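Beta-galactosidase (Bacillus circulans subsp. alkalophilus, PDB 3TTY) hydrolyses terminal beta-D-galactosyl residues of beta-galactosides, probably as a retaining glycoside hydrolase, and assembles as a trimer with a TIM-barrel catalytic domain. Local coordinates at residues 97-100 with 104-107; 189-192 with 196-199; 221-226 with 407-412. All coordinates share one frame; numbering follows the deposited sequence.

Contact 1 of 3, residues 97-100 with 104-107; sequences LRVD and RKRK
Asp-100 and Arg-104 close a tight loop in which two short extended runs return on each other, with Val-99 and Lys-105 bridged backbone to backbone. Asp-100 N gives its hydrogen to Arg-104 O at 2.9 Å, and Arg-106 N does the same to Arg-98 O. The Asp-100 carboxylate grips Arg-104 twice. Arg-104 N donates to OD1 from above the carboxylate plane, while OD2 offers its syn lone pair to Arg-104 NE at 3.0 Å, OD2 lying near the plane of the guanidinium. With CG lodged between backbone N and carbonyl carbon (chi1 64°), the carboxylate reaches across to Arg-104; the two planes stand 64° apart, and NE makes the main bond of the salt bridge, NH2 a weak one. OD1 also accepts Glu-102 N inside the loop, and Arg-104 NH1 salt-bridges Glu-102 of the second subunit.

Lys-105 starts away from the other run, but a bend at chi2 (66°) folds its chain back across Val-99, CD lying 3.6 Å from Val-99 CG2. Its NZ then bonds Leu-97 O at 2.9 Å, from above the carbonyl plane, and also Pro-94 O. Arg-106 curls at chi3, and its guanidinium edge meets one water held by Arg-98 N and another held by Asp-100 OD2; NH2 bonds Ser-204 O of the second subunit. Leu-97 rests CD1 on Arg-106 O at 3.4 Å. In the chain the loop follows helix 87-92 and precedes helix 119-135 of the barrel domain, its Arg-98 side chain against the zinc-site loop at Cys-155.

Contact 2 of 3, residues 189-192 with 196-199; sequences HTFY and EIVA
The Phe-191 ring is held between two unlike groups: Ile-197 CG1 sits over the centre of one face, 3.8 Å from the centroid and 9° off the normal, a CH-pi contact, while His-189 O lies against the opposite face, offset toward the rim. This irregular loop, which in the chain follows helix 175-181 and precedes strand 206-207 of the TIM-barrel domain, turns back on itself without regular sheet pairing. The Glu-196 and Phe-191 side chains run past each other in opposite senses, Glu-196 CB 3.7 Å from Phe-191 CD1, and the backbone O of Glu-196 approaches Phe-191 CE1 obliquely. The Tyr-192 ring carries Thr-190 CG2 on one face, offset toward the rim, and sends its OH to Ala-48 O of the third subunit.

Phe-191 and Ile-197 both reach Leu-178 and Trp-182, so the pair belongs to the apolar packing beside helix 175-181. The loop also meets the third subunit, where Trp-88 packs on Glu-196 and Ala-87 on Phe-191. Glu-196, extended beyond CG, carries its carboxylate back to the backbone of Tyr-192. There OE1 receives Tyr-192 N and, weakly, Asp-193 N, a side-chain link across the loop that would limit rotation of the carboxylate. A water donates to the same OE1 and to Thr-190 O. The bond from Tyr-192 N to Glu-196 OE1 is 2.8 Å long, 160° at the hydrogen, and arrives on the syn side, 29° out of the carboxylate plane.

Contact 3 of 3, residues 221-226 with 407-412; sequences YRRFQS and NRWALE
A helix-to-helix junction between the catalytic and trimerisation domains is built here on one indole: Trp-409, on helix 405-413, lays its six-membered ring against helix 215-243, its CG anti to the carbonyl carbon (chi1 -67°). Arg-222 CB stands over the centre of the ring face, 3.9 Å from the centroid, in a CH-pi contact. Farther out, CZ3 of Trp-409 comes to 3.7 Å from Arg-223 N and CH2 to the same distance from Arg-222 O, so the ring's outer end lies on the helix backbone, with Ser-226 CB obliquely by CH2.

The N-to-C directions of the two short segments are 140° apart, closer to antiparallel than parallel, and their axes 11.2 Å apart, a distance bridged by the indole. Helix 215-243 is part of the TIM-barrel domain, whereas helix 405-413 follows strand 399-402 of the mixed sheet in the next domain. The guanidinium groups of both arginines are engaged away from the indole: Arg-222 NH1 pairs with Glu-206, while Arg-223 NE salt-bridges Glu-406 and its NH2 bonds Glu-493 O. Trp-409 NE1 hydrogen-bonds Pro-258 O. An alanine in place of Trp-409 is likely to open a gap beneath Arg-222 CB and leave Pro-258 O without this donor.

Overall arrangement
The three contacts follow one another along the chain and lie on the same side of its centre. Contacts 2 and 3 touch directly, Ala-199 CB packing on Tyr-221 CE1 at 3.6 Å. Contact 1 stays separate, its nearest atoms about 8 Å from contact 2 and about 6 Å from contact 3. The zinc site, made by Cys-115, Cys-155, Cys-157 and Cys-160, links contacts 1 and 3: the Arg-98 side chain is about 5 Å from the metal, and Tyr-221 and Gln-225 bond the backbone of Cys-155. That arginine is still about 14 Å from a bound galactose. Contacts 1 and 2 face different neighbouring subunits; contact 3 joins two domains within the chain.

Contact 1 of 3, residues 97-100 with 104-107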
# COMPACT_ATOMS: atom_id res chain seq x y z
N LEU A 97 14.76 -2.42 24.24
CA LEU A 97 13.81 -2.46 23.13
C LEU A 97 13.97 -1.29 22.17
O LEU A 97 14.26 -0.15 22.58
CB LEU A 97 12.39 -2.47 23.68
CG LEU A 97 11.97 -3.67 24.53
CD1 LEU A 97 10.69 -3.36 25.29
CD2 LEU A 97 11.80 -4.94 23.69
N ARG A 98 13.76 -1.55 20.88
CA ARG A 98 13.94 -0.53 19.86
C ARG A 98 12.75 0.41 19.74
O ARG A 98 11.65 0.12 20.21
CB ARG A 98 14.25 -1.17 18.50
CG ARG A 98 15.64 -1.74 18.41
CD ARG A 98 15.94 -2.33 17.07
NE ARG A 98 17.24 -2.99 17.07
CZ ARG A 98 17.71 -3.73 16.07
NH1 ARG A 98 16.99 -3.91 14.97
NH2 ARG A 98 18.90 -4.31 16.18
N VAL A 99 13.00 1.57 19.13
CA VAL A 99 11.97 2.46 18.66
C VAL A 99 12.02 2.40 17.14
O VAL A 99 13.10 2.50 16.53
CB VAL A 99 12.17 3.87 19.21
CG1 VAL A 99 11.37 4.90 18.42
CG2 VAL A 99 11.77 3.90 20.67
N ASP A 100 10.87 2.18 16.50
CA ASP A 100 10.90 1.93 15.08
C ASP A 100 10.88 3.19 14.22
O ASP A 100 10.81 4.32 14.71
CB ASP A 100 9.81 0.93 14.66
CG ASP A 100 8.40 1.46 14.89
OD1 ASP A 100 8.18 2.68 14.77
OD2 ASP A 100 7.51 0.64 15.20
N ARG A 104 7.62 4.48 17.13
CA ARG A 104 6.95 3.70 18.17
C ARG A 104 7.93 2.91 19.02
O ARG A 104 8.81 2.23 18.49
CB ARG A 104 5.97 2.72 17.53
CG ARG A 104 4.83 3.38 16.80
CD ARG A 104 3.93 2.33 16.14
NE ARG A 104 4.65 1.57 15.12
CZ ARG A 104 4.05 0.91 14.14
NH1 ARG A 104 2.72 0.91 14.05
NH2 ARG A 104 4.77 0.25 13.25
N LYS A 105 7.77 2.98 20.33
CA LYS A 105 8.53 2.12 21.24
C LYS A 105 8.02 0.66 21.19
O LYS A 105 6.86 0.38 21.50
CB LYS A 105 8.44 2.66 22.66
CG LYS A 105 9.19 1.82 23.71
CD LYS A 105 10.71 1.85 23.47
CE LYS A 105 11.46 1.36 24.71
NZ LYS A 105 12.94 1.48 24.58
N ARG A 106 8.88 -0.27 20.78
CA ARG A 106 8.47 -1.66 20.69
C ARG A 106 8.23 -2.27 22.07
O ARG A 106 8.67 -1.73 23.10
CB ARG A 106 9.49 -2.47 19.90
CG ARG A 106 9.43 -2.25 18.39
CD ARG A 106 10.42 -3.17 17.64
NE ARG A 106 10.28 -4.58 18.01
CZ ARG A 106 9.23 -5.34 17.69
NH1 ARG A 106 8.22 -4.85 16.97
NH2 ARG A 106 9.19 -6.61 18.09
N LYS A 107 7.51 -3.38 22.07
CA LYS A 107 7.30 -4.22 23.25
C LYS A 107 8.01 -5.54 22.97
O LYS A 107 8.54 -5.72 21.88
CB LYS A 107 5.81 -4.51 23.46
CG LYS A 107 4.93 -3.32 23.91
CD LYS A 107 3.55 -3.86 24.34
CE LYS A 107 2.51 -2.78 24.52
NZ LYS A 107 1.14 -3.35 24.46
O HOH W 1 12.94 -4.30 19.91
O HOH W 2 7.40 -2.07 15.69

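Contact 2 of 3, residues 189-192 with 196-199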
# COMPACT_ATOMS: atom_id res chain seq x y z
N HIS A 189 18.32 24.88 7.56
CA HIS A 189 18.64 23.74 8.41
C HIS A 189 19.85 23.95 9.32
O HIS A 189 20.29 23.01 10.00
CB HIS A 189 18.79 22.47 7.58
CG HIS A 189 17.57 21.61 7.60
ND1 HIS A 189 16.31 22.09 7.32
CD2 HIS A 189 17.40 20.30 7.91
CE1 HIS A 189 15.42 21.12 7.43
NE2 HIS A 189 16.06 20.02 7.79
N THR A 190 20.36 25.18 9.37
CA THR A 190 21.53 25.49 10.17
C THR A 190 21.40 24.99 11.61
O THR A 190 20.44 25.31 12.33
CB THR A 190 21.83 27.00 10.19
OG1 THR A 190 21.84 27.49 8.85
CG2 THR A 190 23.18 27.29 10.85
N PHE A 191 22.36 24.18 12.03
CA PHE A 191 22.42 23.74 13.41
C PHE A 191 23.35 24.61 14.25
O PHE A 191 24.49 24.86 13.86
CB PHE A 191 22.88 22.29 13.44
CG PHE A 191 21.86 21.35 12.90
CD1 PHE A 191 20.68 21.13 13.58
CD2 PHE A 191 22.07 20.71 11.70
CE1 PHE A 191 19.72 20.28 13.07
CE2 PHE A 191 21.10 19.86 11.18
CZ PHE A 191 19.93 19.65 11.88
N TYR A 192 22.87 25.07 15.40
CA TYR A 192 23.70 25.87 16.30
C TYR A 192 24.11 25.09 17.54
O TYR A 192 24.92 25.56 18.33
CB TYR A 192 22.98 27.16 16.72
CG TYR A 192 22.84 28.16 15.60
CD1 TYR A 192 23.95 28.86 15.14
CD2 TYR A 192 21.61 28.41 15.01
CE1 TYR A 192 23.84 29.79 14.10
CE2 TYR A 192 21.48 29.34 13.97
CZ TYR A 192 22.61 30.03 13.53
OH TYR A 192 22.51 30.95 12.52
N GLU A 196 20.24 19.80 18.63
CA GLU A 196 19.19 20.19 17.69
C GLU A 196 19.01 19.15 16.57
O GLU A 196 18.01 19.15 15.86
CB GLU A 196 19.51 21.54 17.08
CG GLU A 196 19.37 22.69 18.05
CD GLU A 196 20.09 23.94 17.58
OE1 GLU A 196 20.48 23.98 16.39
OE2 GLU A 196 20.28 24.86 18.40
N ILE A 197 20.01 18.29 16.43
CA ILE A 197 20.02 17.22 15.44
C ILE A 197 19.16 16.05 15.92
O ILE A 197 19.29 15.62 17.07
CB ILE A 197 21.47 16.72 15.25
CG1 ILE A 197 22.35 17.87 14.76
CG2 ILE A 197 21.53 15.52 14.31
CD1 ILE A 197 23.84 17.63 14.94
N VAL A 198 18.27 15.55 15.07
CA VAL A 198 17.47 14.40 15.45
C VAL A 198 17.71 13.22 14.50
O VAL A 198 18.25 13.40 13.41
CB VAL A 198 15.98 14.73 15.53
CG1 VAL A 198 15.71 15.74 16.66
CG2 VAL A 198 15.47 15.23 14.19
N ALA A 199 17.34 12.02 14.93
CA ALA A 199 17.45 10.86 14.05
C ALA A 199 16.45 11.03 12.92
O ALA A 199 15.35 11.53 13.14
CB ALA A 199 17.16 9.59 14.82
O HOH W 3 19.19 26.01 14.90

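Contact 3 of 3, residues 221-226 with 407-412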
# COMPACT_ATOMS: atom_id res chain seq x y z
N TYR A 221 23.22 8.45 9.31
CA TYR A 221 22.55 7.66 10.33
C TYR A 221 22.68 6.16 10.03
O TYR A 221 22.88 5.34 10.94
CB TYR A 221 21.08 8.09 10.48
CG TYR A 221 20.49 7.63 11.79
CD1 TYR A 221 20.77 8.31 12.98
CD2 TYR A 221 19.67 6.50 11.85
CE1 TYR A 221 20.23 7.89 14.19
CE2 TYR A 221 19.13 6.07 13.04
CZ TYR A 221 19.42 6.76 14.21
OH TYR A 221 18.88 6.33 15.39
N ARG A 222 22.60 5.81 8.75
CA ARG A 222 22.80 4.44 8.34
C ARG A 222 24.24 3.98 8.63
O ARG A 222 24.46 2.87 9.11
CB ARG A 222 22.40 4.24 6.87
CG ARG A 222 20.89 4.22 6.67
CD ARG A 222 20.45 4.69 5.29
NE ARG A 222 18.99 4.59 5.13
CZ ARG A 222 18.11 5.46 5.63
NH1 ARG A 222 18.54 6.51 6.33
NH2 ARG A 222 16.81 5.28 5.45
N ARG A 223 25.23 4.85 8.38
CA ARG A 223 26.60 4.52 8.78
C ARG A 223 26.63 4.23 10.28
O ARG A 223 27.20 3.24 10.73
CB ARG A 223 27.57 5.65 8.47
CG ARG A 223 27.69 6.00 7.01
CD ARG A 223 28.60 7.21 6.80
NE ARG A 223 29.16 7.22 5.45
CZ ARG A 223 29.18 8.27 4.63
NH1 ARG A 223 28.67 9.43 5.01
NH2 ARG A 223 29.72 8.14 3.41
N PHE A 224 26.00 5.11 11.05
CA PHE A 224 26.01 5.07 12.51
C PHE A 224 25.36 3.80 13.06
O PHE A 224 25.94 3.11 13.91
CB PHE A 224 25.30 6.34 13.03
CG PHE A 224 24.90 6.25 14.47
CD1 PHE A 224 25.85 6.14 15.47
CD2 PHE A 224 23.56 6.31 14.83
CE1 PHE A 224 25.48 6.06 16.81
CE2 PHE A 224 23.18 6.22 16.16
CZ PHE A 224 24.14 6.10 17.15
N GLN A 225 24.16 3.50 12.58
CA GLN A 225 23.46 2.28 12.96
C GLN A 225 24.29 1.04 12.64
O GLN A 225 24.43 0.14 13.46
CB GLN A 225 22.10 2.22 12.26
CG GLN A 225 21.05 3.13 12.91
CD GLN A 225 20.72 2.70 14.32
OE1 GLN A 225 20.12 1.65 14.53
NE2 GLN A 225 21.13 3.49 15.30
N SER A 226 24.86 1.01 11.44
CA SER A 226 25.73 -0.08 11.06
C SER A 226 26.92 -0.15 12.02
O SER A 226 27.20 -1.21 12.57
CB SER A 226 26.16 0.08 9.61
OG SER A 226 26.94 -1.02 9.18
N ASN A 407 27.70 3.89 -1.37
CA ASN A 407 27.19 4.28 -2.67
C ASN A 407 25.72 3.87 -2.82
O ASN A 407 24.89 4.65 -3.29
CB ASN A 407 28.03 3.62 -3.77
CG ASN A 407 27.57 3.99 -5.16
OD1 ASN A 407 27.32 5.16 -5.44
ND2 ASN A 407 27.47 2.99 -6.04
N ARG A 408 25.40 2.64 -2.41
CA ARG A 408 24.03 2.14 -2.46
C ARG A 408 23.06 3.01 -1.65
O ARG A 408 22.02 3.42 -2.15
CB ARG A 408 23.97 0.70 -1.96
CG ARG A 408 22.55 0.14 -1.91
CD ARG A 408 22.53 -1.38 -1.72
NE ARG A 408 21.17 -1.93 -1.78
CZ ARG A 408 20.89 -3.22 -1.64
NH1 ARG A 408 21.86 -4.10 -1.42
NH2 ARG A 408 19.63 -3.64 -1.69
N TRP A 409 23.41 3.29 -0.40
CA TRP A 409 22.58 4.13 0.46
C TRP A 409 22.31 5.51 -0.16
O TRP A 409 21.16 5.97 -0.19
CB TRP A 409 23.25 4.32 1.82
CG TRP A 409 23.33 3.07 2.64
CD1 TRP A 409 22.54 1.95 2.52
CD2 TRP A 409 24.26 2.80 3.70
NE1 TRP A 409 22.93 1.02 3.45
CE2 TRP A 409 23.97 1.51 4.18
CE3 TRP A 409 25.30 3.53 4.28
CZ2 TRP A 409 24.69 0.94 5.24
CZ3 TRP A 409 26.01 2.96 5.30
CH2 TRP A 409 25.70 1.68 5.79
N ALA A 410 23.37 6.16 -0.63
CA ALA A 410 23.20 7.47 -1.26
C ALA A 410 22.29 7.40 -2.50
O ALA A 410 21.37 8.22 -2.66
CB ALA A 410 24.54 8.09 -1.61
N LEU A 411 22.52 6.40 -3.36
CA LEU A 411 21.65 6.20 -4.52
C LEU A 411 20.21 5.97 -4.12
O LEU A 411 19.30 6.54 -4.69
CB LEU A 411 22.13 5.02 -5.36
CG LEU A 411 23.24 5.30 -6.36
CD1 LEU A 411 23.61 4.02 -7.09
CD2 LEU A 411 22.81 6.39 -7.35
N GLU A 412 19.99 5.12 -3.12
CA GLU A 412 18.62 4.78 -2.76
C GLU A 412 17.90 5.89 -2.01
O GLU A 412 16.67 5.93 -1.98
CB GLU A 412 18.58 3.46 -1.99
CG GLU A 412 19.01 2.27 -2.84
CD GLU A 412 18.92 0.93 -2.11
OE1 GLU A 412 18.53 0.92 -0.92
OE2 GLU A 412 19.24 -0.10 -2.74